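Local structure of aldehyde dehydrogenase (Burkholderia vietnamiensis, 5KF0) at residues A[102-105]-A[106-109]; A[110-113]-A[114-117]; A[274-277]-A[278-282]. The protein probably oxidises aldehydes to carboxylic acids with a nicotinamide cofactor, as its family does, and binds NADPH in the crystal. One frame throughout, in Å; residues are numbered along the deposited sequence. Where two conformers were deposited one is given.

Contact 1: A[102-105]-A[106-109]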
loop_
_atom_site.group_PDB
_atom_site.type_symbol
_atom_site.label_atom_id
_atom_site.label_comp_id
_atom_site.label_asym_id
_atom_site.label_seq_id
_atom_site.Cartn_x
_atom_site.Cartn_y
_atom_site.Cartn_z
ATOM N N PRO A 102 -8.529 -15.112 36.717
ATOM C CA PRO A 102 -8.091 -14.178 37.765
ATOM C C PRO A 102 -8.474 -12.738 37.447
ATOM O O PRO A 102 -8.346 -12.279 36.312
ATOM C CB PRO A 102 -6.575 -14.369 37.781
ATOM C CG PRO A 102 -6.424 -15.836 37.438
ATOM C CD PRO A 102 -7.479 -16.092 36.381
ATOM N N ILE A 103 -8.973 -12.032 38.467
ATOM C CA ILE A 103 -9.621 -10.741 38.221
ATOM C C ILE A 103 -8.658 -9.752 37.563
ATOM O O ILE A 103 -9.060 -8.975 36.684
ATOM C CB ILE A 103 -10.234 -10.186 39.526
ATOM C CG1 ILE A 103 -10.988 -8.883 39.233
ATOM C CG2 ILE A 103 -9.185 -9.999 40.638
ATOM C CD1 ILE A 103 -12.174 -9.063 38.283
ATOM N N ASN A 104 -7.375 -9.776 37.950
ATOM C CA ASN A 104 -6.392 -8.914 37.292
ATOM C C ASN A 104 -6.344 -9.170 35.795
ATOM O O ASN A 104 -6.251 -8.233 34.991
ATOM C CB ASN A 104 -4.996 -9.140 37.877
ATOM C CG ASN A 104 -4.855 -8.620 39.283
ATOM O OD1 ASN A 104 -5.526 -7.662 39.677
ATOM N ND2 ASN A 104 -3.966 -9.242 40.056
ATOM N N ASP A 105 -6.362 -10.439 35.400
ATOM C CA ASP A 105 -6.276 -10.780 33.989
ATOM C C ASP A 105 -7.608 -10.590 33.280
ATOM O O ASP A 105 -7.634 -10.283 32.078
ATOM C CB ASP A 105 -5.772 -12.211 33.848
ATOM C CG ASP A 105 -4.398 -12.382 34.465
ATOM O OD1 ASP A 105 -3.461 -11.702 34.002
ATOM O OD2 ASP A 105 -4.253 -13.165 35.417
ATOM N N SER A 106 -8.716 -10.764 34.001
ATOM C CA SER A 106 -10.017 -10.423 33.435
ATOM C C SER A 106 -10.079 -8.945 33.088
ATOM O O SER A 106 -10.546 -8.571 32.009
ATOM C CB SER A 106 -11.136 -10.786 34.417
ATOM O OG SER A 106 -11.241 -12.190 34.599
ATOM N N ARG A 107 -9.616 -8.083 33.996
ATOM C CA ARG A 107 -9.549 -6.662 33.687
ATOM C C ARG A 107 -8.676 -6.419 32.462
ATOM O O ARG A 107 -9.016 -5.602 31.592
ATOM C CB ARG A 107 -9.022 -5.897 34.906
ATOM C CG ARG A 107 -10.026 -5.833 36.044
ATOM C CD ARG A 107 -9.383 -5.334 37.341
ATOM N NE ARG A 107 -10.362 -5.281 38.424
ATOM C CZ ARG A 107 -10.056 -5.352 39.718
ATOM N NH1 ARG A 107 -8.796 -5.503 40.098
ATOM N NH2 ARG A 107 -11.015 -5.283 40.633
ATOM N N GLY A 108 -7.566 -7.153 32.358
ATOM C CA GLY A 108 -6.709 -7.029 31.193
ATOM C C GLY A 108 -7.414 -7.396 29.902
ATOM O O GLY A 108 -7.180 -6.776 28.858
ATOM N N GLU A 109 -8.280 -8.416 29.945
ATOM C CA GLU A 109 -8.989 -8.789 28.723
ATOM C C GLU A 109 -10.041 -7.754 28.349
ATOM O O GLU A 109 -10.278 -7.518 27.157
ATOM C CB GLU A 109 -9.632 -10.174 28.850
ATOM C CG GLU A 109 -10.334 -10.574 27.546
ATOM C CD GLU A 109 -10.917 -11.969 27.518
ATOM O OE1 GLU A 109 -10.582 -12.804 28.379
ATOM O OE2 GLU A 109 -11.732 -12.225 26.605
#
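The carbonyl oxygen of P102 receives the N-H of S106, with S106 N 2.8 Å from P102 O. A second, weak bond reaches the same oxygen from the backbone N of D105, so one acceptor gathers two of the amides that open the helix. P102 stands at the N-cap position, where proline fits because its rigid ring restricts phi just before the first turn and leaves its carbonyl to receive the first N-H groups. From here the ladder continues: R107 N lies 2.9 Å from I103 O with an almost straight N-H (170°), G108 N meets N104 O, and E109 N meets D105 O at 2.9 Å.

The main side-chain contact is I103 CG1 lying over the R107 guanidinium, aliphatic carbon against a flat cation. With CG1 of I103 anti to the backbone N (chi1 -176°), the branch reaches the arginine, whose chain is extended from CG to NE. CG1 then sits over the centre of one guanidinium face, with I103 CG1 3.7 Å from R107 CZ. Isoleucine suits this place because its methylene can lie against the cation while leaving the N-H edges for other partners. N104 approaches the same group obliquely, its amide plane 46° from the guanidinium, and N104 OD1 stays 3.9 Å from R107 NH1.

Other side chains join this turn to its surroundings. S106 OG bonds to K101 O, while E109 forms a salt bridge through OE1 to K101 and receives the backbone N-H of N166 on OE2. The small S106 also fits close to L95 and C96 of helix 88-99. The P102 carbonyl and the i to i+4 ladder it opens mark the first turn of an alpha helix, here the beginning of helix 103-123 in the aldehyde dehydrogenase fold.

Contact 2: A[110-113]-A[114-117]. With ACT (acetate ion), chain H.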
loop_
_atom_site.group_PDB
_atom_site.type_symbol
_atom_site.label_atom_id
_atom_site.label_comp_id
_atom_site.label_asym_id
_atom_site.label_seq_id
_atom_site.Cartn_x
_atom_site.Cartn_y
_atom_site.Cartn_z
ATOM N N VAL A 110 -10.692 -7.133 29.338
ATOM C CA VAL A 110 -11.641 -6.070 29.007
ATOM C C VAL A 110 -10.912 -4.898 28.354
ATOM O O VAL A 110 -11.417 -4.286 27.408
ATOM C CB VAL A 110 -12.435 -5.642 30.258
ATOM C CG1 VAL A 110 -13.448 -4.543 29.903
ATOM C CG2 VAL A 110 -13.167 -6.848 30.856
ATOM N N THR A 111 -9.705 -4.581 28.826
ATOM C CA THR A 111 -8.913 -3.555 28.150
ATOM C C THR A 111 -8.649 -3.941 26.700
ATOM O O THR A 111 -8.733 -3.099 25.798
ATOM C CB THR A 111 -7.601 -3.325 28.898
ATOM O OG1 THR A 111 -7.891 -2.856 30.223
ATOM C CG2 THR A 111 -6.724 -2.305 28.176
ATOM N N ARG A 112 -8.366 -5.219 26.453
ATOM C CA ARG A 112 -8.129 -5.700 25.092
ATOM C C ARG A 112 -9.391 -5.619 24.245
ATOM O O ARG A 112 -9.338 -5.276 23.057
ATOM C CB ARG A 112 -7.626 -7.144 25.137
ATOM C CG ARG A 112 -6.254 -7.308 25.759
ATOM C CD ARG A 112 -5.149 -7.012 24.758
ATOM N NE ARG A 112 -5.207 -7.907 23.602
ATOM C CZ ARG A 112 -4.793 -9.170 23.609
ATOM N NH1 ARG A 112 -4.276 -9.694 24.715
ATOM N NH2 ARG A 112 -4.898 -9.915 22.513
ATOM N N LEU A 113 -10.539 -5.962 24.840
ATOM C CA LEU A 113 -11.824 -5.849 24.148
ATOM C C LEU A 113 -12.022 -4.433 23.623
ATOM O O LEU A 113 -12.418 -4.225 22.471
ATOM C CB LEU A 113 -12.960 -6.221 25.111
ATOM C CG LEU A 113 -14.387 -5.775 24.734
ATOM C CD1 LEU A 113 -14.900 -6.524 23.498
ATOM C CD2 LEU A 113 -15.362 -5.951 25.904
ATOM N N ILE A 114 -11.759 -3.446 24.481
ATOM C CA ILE A 114 -11.857 -2.044 24.086
ATOM C C ILE A 114 -10.834 -1.716 23.002
ATOM O O ILE A 114 -11.163 -1.065 22.001
ATOM C CB ILE A 114 -11.699 -1.136 25.320
ATOM C CG1 ILE A 114 -12.907 -1.299 26.237
ATOM C CG2 ILE A 114 -11.551 0.317 24.890
ATOM C CD1 ILE A 114 -12.642 -0.905 27.691
ATOM N N ASP A 115 -9.586 -2.175 23.176
ATOM C CA ASP A 115 -8.540 -1.973 22.171
ATOM C C ASP A 115 -8.973 -2.512 20.812
ATOM O O ASP A 115 -8.792 -1.856 19.779
ATOM C CB ASP A 115 -7.234 -2.672 22.588
ATOM C CG ASP A 115 -6.499 -1.981 23.742
ATOM O OD1 ASP A 115 -6.790 -0.816 24.072
ATOM O OD2 ASP A 115 -5.592 -2.634 24.311
ATOM N N THR A 116 -9.535 -3.723 20.793
ATOM C CA THR A 116 -9.913 -4.355 19.532
ATOM C C THR A 116 -11.019 -3.574 18.830
ATOM O O THR A 116 -10.948 -3.335 17.617
ATOM C CB THR A 116 -10.326 -5.807 19.800
ATOM O OG1 THR A 116 -9.206 -6.515 20.347
ATOM C CG2 THR A 116 -10.801 -6.514 18.523
ATOM N N PHE A 117 -12.044 -3.147 19.574
ATOM C CA PHE A 117 -13.078 -2.315 18.961
ATOM C C PHE A 117 -12.537 -0.966 18.513
ATOM O O PHE A 117 -13.005 -0.421 17.501
ATOM C CB PHE A 117 -14.258 -2.128 19.925
ATOM C CG PHE A 117 -15.288 -3.216 19.812
ATOM C CD1 PHE A 117 -15.032 -4.488 20.320
ATOM C CD2 PHE A 117 -16.509 -2.975 19.197
ATOM C CE1 PHE A 117 -15.983 -5.509 20.191
ATOM C CE2 PHE A 117 -17.467 -3.989 19.080
ATOM C CZ PHE A 117 -17.198 -5.251 19.579
HETATM C C ACT H . -4.677 -13.743 22.435
HETATM O O ACT H . -4.114 -13.072 23.348
HETATM O OXT ACT H . -5.673 -13.230 21.874
HETATM C CH3 ACT H . -4.197 -15.094 22.008
#
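R112 O is gripped by the backbone of T116 in the middle of helix 103-123, an ordinary alpha-helical turn in the aldehyde dehydrogenase fold. T116 N lies 2.8 Å from this oxygen, and T116 OG1 stands 3.0 Å away; the hydroxyl also has N166 OD1 of helix 164-178 as a partner, so which acceptor takes its proton is not settled. Threonine suits the position, since its hydroxyl lies beside its own backbone N and can turn back to the preceding turn. The other amides are paired in the same i to i+4 pattern: I114 N with V110 O, D115 N with T111 O at 2.9 Å, and F117 N with L113 O.

The R112 side chain, bent at chi2 and chi3, has its main polar partner in D450, which forms a salt bridge with NE. An acetate, probably from the crystallisation liquor, lies at the guanidinium edge and receives weak bonds from NH2, the nearer being R112 NH2 to acetate O at 3.4 Å; R448 also binds this ion. T111 OG1 bonds to R107 O one turn back.

Buried L113 and F117 run side by side, apolar residues filling the space toward helices 164-178 and 70-86. F117 also meets F84 edge-to-face, and CD1 of L113 rests 3.6 Å from CE1 of F117.

Contact 3: A[274-277]-A[278-282]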
loop_
_atom_site.group_PDB
_atom_site.type_symbol
_atom_site.label_atom_id
_atom_site.label_comp_id
_atom_site.label_asym_id
_atom_site.label_seq_id
_atom_site.Cartn_x
_atom_site.Cartn_y
_atom_site.Cartn_z
ATOM N N LEU A 274 18.411 -12.670 32.678
ATOM C CA LEU A 274 17.704 -13.900 33.028
ATOM C C LEU A 274 16.474 -13.634 33.888
ATOM O O LEU A 274 15.465 -14.331 33.754
ATOM C CB LEU A 274 18.648 -14.877 33.736
ATOM C CG LEU A 274 19.463 -15.767 32.796
ATOM C CD1 LEU A 274 20.287 -16.774 33.602
ATOM C CD2 LEU A 274 18.572 -16.476 31.773
ATOM N N ASP A 275 16.528 -12.649 34.791
ATOM C CA ASP A 275 15.347 -12.382 35.614
ATOM C C ASP A 275 14.178 -11.916 34.755
ATOM O O ASP A 275 13.030 -12.309 34.992
ATOM C CB ASP A 275 15.658 -11.351 36.700
ATOM C CG ASP A 275 16.517 -11.920 37.822
ATOM O OD1 ASP A 275 16.545 -13.156 37.997
ATOM O OD2 ASP A 275 17.163 -11.126 38.532
ATOM N N TYR A 276 14.451 -11.082 33.745
ATOM C CA TYR A 276 13.403 -10.675 32.816
ATOM C C TYR A 276 12.864 -11.878 32.054
ATOM O O TYR A 276 11.647 -12.059 31.930
ATOM C CB TYR A 276 13.939 -9.630 31.826
ATOM C CG TYR A 276 13.068 -9.491 30.590
ATOM C CD1 TYR A 276 13.466 -10.024 29.365
ATOM C CD2 TYR A 276 11.837 -8.842 30.655
ATOM C CE1 TYR A 276 12.647 -9.914 28.236
ATOM C CE2 TYR A 276 11.024 -8.716 29.541
ATOM C CZ TYR A 276 11.437 -9.257 28.333
ATOM O OH TYR A 276 10.615 -9.145 27.237
ATOM N N VAL A 277 13.770 -12.709 31.535
ATOM C CA VAL A 277 13.367 -13.888 30.769
ATOM C C VAL A 277 12.490 -14.799 31.618
ATOM O O VAL A 277 11.407 -15.224 31.198
ATOM C CB VAL A 277 14.615 -14.628 30.251
ATOM C CG1 VAL A 277 14.226 -15.962 29.600
ATOM C CG2 VAL A 277 15.381 -13.718 29.251
ATOM N N VAL A 278 12.951 -15.101 32.833
ATOM C CA VAL A 278 12.209 -15.978 33.734
ATOM C C VAL A 278 10.834 -15.401 34.045
ATOM O O VAL A 278 9.839 -16.134 34.082
ATOM C CB VAL A 278 13.038 -16.230 35.007
ATOM C CG1 VAL A 278 12.163 -16.778 36.138
ATOM C CG2 VAL A 278 14.183 -17.182 34.687
ATOM N N ASP A 279 10.746 -14.081 34.246
ATOM C CA ASP A 279 9.446 -13.471 34.520
ATOM C C ASP A 279 8.494 -13.652 33.343
ATOM O O ASP A 279 7.317 -13.983 33.534
ATOM C CB ASP A 279 9.618 -11.991 34.860
ATOM C CG ASP A 279 8.311 -11.336 35.269
ATOM O OD1 ASP A 279 7.781 -11.684 36.346
ATOM O OD2 ASP A 279 7.815 -10.478 34.514
ATOM N N ARG A 280 8.995 -13.487 32.112
ATOM C CA ARG A 280 8.128 -13.626 30.944
ATOM C C ARG A 280 7.785 -15.088 30.668
ATOM O O ARG A 280 6.671 -15.393 30.223
ATOM C CB ARG A 280 8.789 -12.980 29.723
ATOM C CG ARG A 280 9.005 -11.463 29.883
ATOM C CD ARG A 280 7.688 -10.793 30.220
ATOM N NE ARG A 280 6.806 -10.752 29.057
ATOM C CZ ARG A 280 5.506 -10.479 29.101
ATOM N NH1 ARG A 280 4.909 -10.245 30.270
ATOM N NH2 ARG A 280 4.804 -10.446 27.972
ATOM N N LEU A 281 8.724 -16.008 30.927
ATOM C CA LEU A 281 8.411 -17.433 30.795
ATOM C C LEU A 281 7.304 -17.841 31.761
ATOM O O LEU A 281 6.367 -18.555 31.382
ATOM C CB LEU A 281 9.664 -18.277 31.040
ATOM C CG LEU A 281 10.780 -18.187 29.996
ATOM C CD1 LEU A 281 12.053 -18.851 30.517
ATOM C CD2 LEU A 281 10.320 -18.853 28.689
ATOM N N ALA A 282 7.392 -17.391 33.012
ATOM C CA ALA A 282 6.361 -17.716 33.991
ATOM C C ALA A 282 5.023 -17.103 33.600
ATOM O O ALA A 282 3.977 -17.756 33.706
ATOM C CB ALA A 282 6.799 -17.245 35.381
#
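Y276 swings its ring along the helix because CG is anti to the backbone N (chi1 162°), while R280, one turn later, places CG beside its own backbone N (chi1 -63°) and bends again at chi2 and chi3. These torsions bring the methylene CG of R280 over one face of the tyrosine ring, 3.4 Å from Y276 CE2. It is a CH-pi contact, made by the aliphatic part of the arginine; the guanidinium lies beyond the ring, so the two planes, 17° apart, do not stack. An arginine suits the site because its chain offers methylenes to the ring and carries the charge beyond it: NE forms a salt bridge with D443. The tyrosine hydroxyl is likewise occupied, bonding to N442 O and to R483 of the second subunit, while R485 of that subunit makes a cation-pi contact with the ring.

V277 and L281 run alongside each other on another face of the helix, with V277 CG1 3.7 Å from L281 CD1. Both are buried against strand 263-266, where V277 meets V266 and L281 meets A264, so branched apolar residues fit there. V278 packs on K312 and K316 of helix 306-319. D275, exposed and acidic, pairs with K312 on that same helix, and D279 OD1 is hydrogen-bonded to a molecule of methylpentanediol, probably from the crystallisation liquor.

Beneath the side chains the backbone pairs regularly. V278 N is 2.8 Å from L274 O, D279 N bonds to D275 O, R280 N to Y276 O at 3.0 Å, and L281 N to V277 O at 2.8 Å. Helix 274-286 thus turns V277 and L281 to strand 263-266, L274, V278, D275 and D279 to helix 306-319, and Y276 and R280 to the second subunit, as the connecting helix of the beta-alpha-beta unit between strands 263-266 and 298-302.

In the fold
From the N terminus, the chain first reaches contact 1, at the start of helix 103-123, and then contact 2, which follows directly on the same helix with its centre 12 Å further on. Each is local and closes no more than a helical turn; none of the three nests in or crosses another. Contact 1 faces helix 88-99 and, through E109, the start of helix 164-178; contact 2 meets helices 70-86, 88-99 and 164-178. Much later in sequence comes contact 3, on helix 274-286 in a beta-alpha-beta unit, its centre about 20 Å from that of contact 1 and 26 Å from that of contact 2. Contacts 2 and 3 both touch the second subunit.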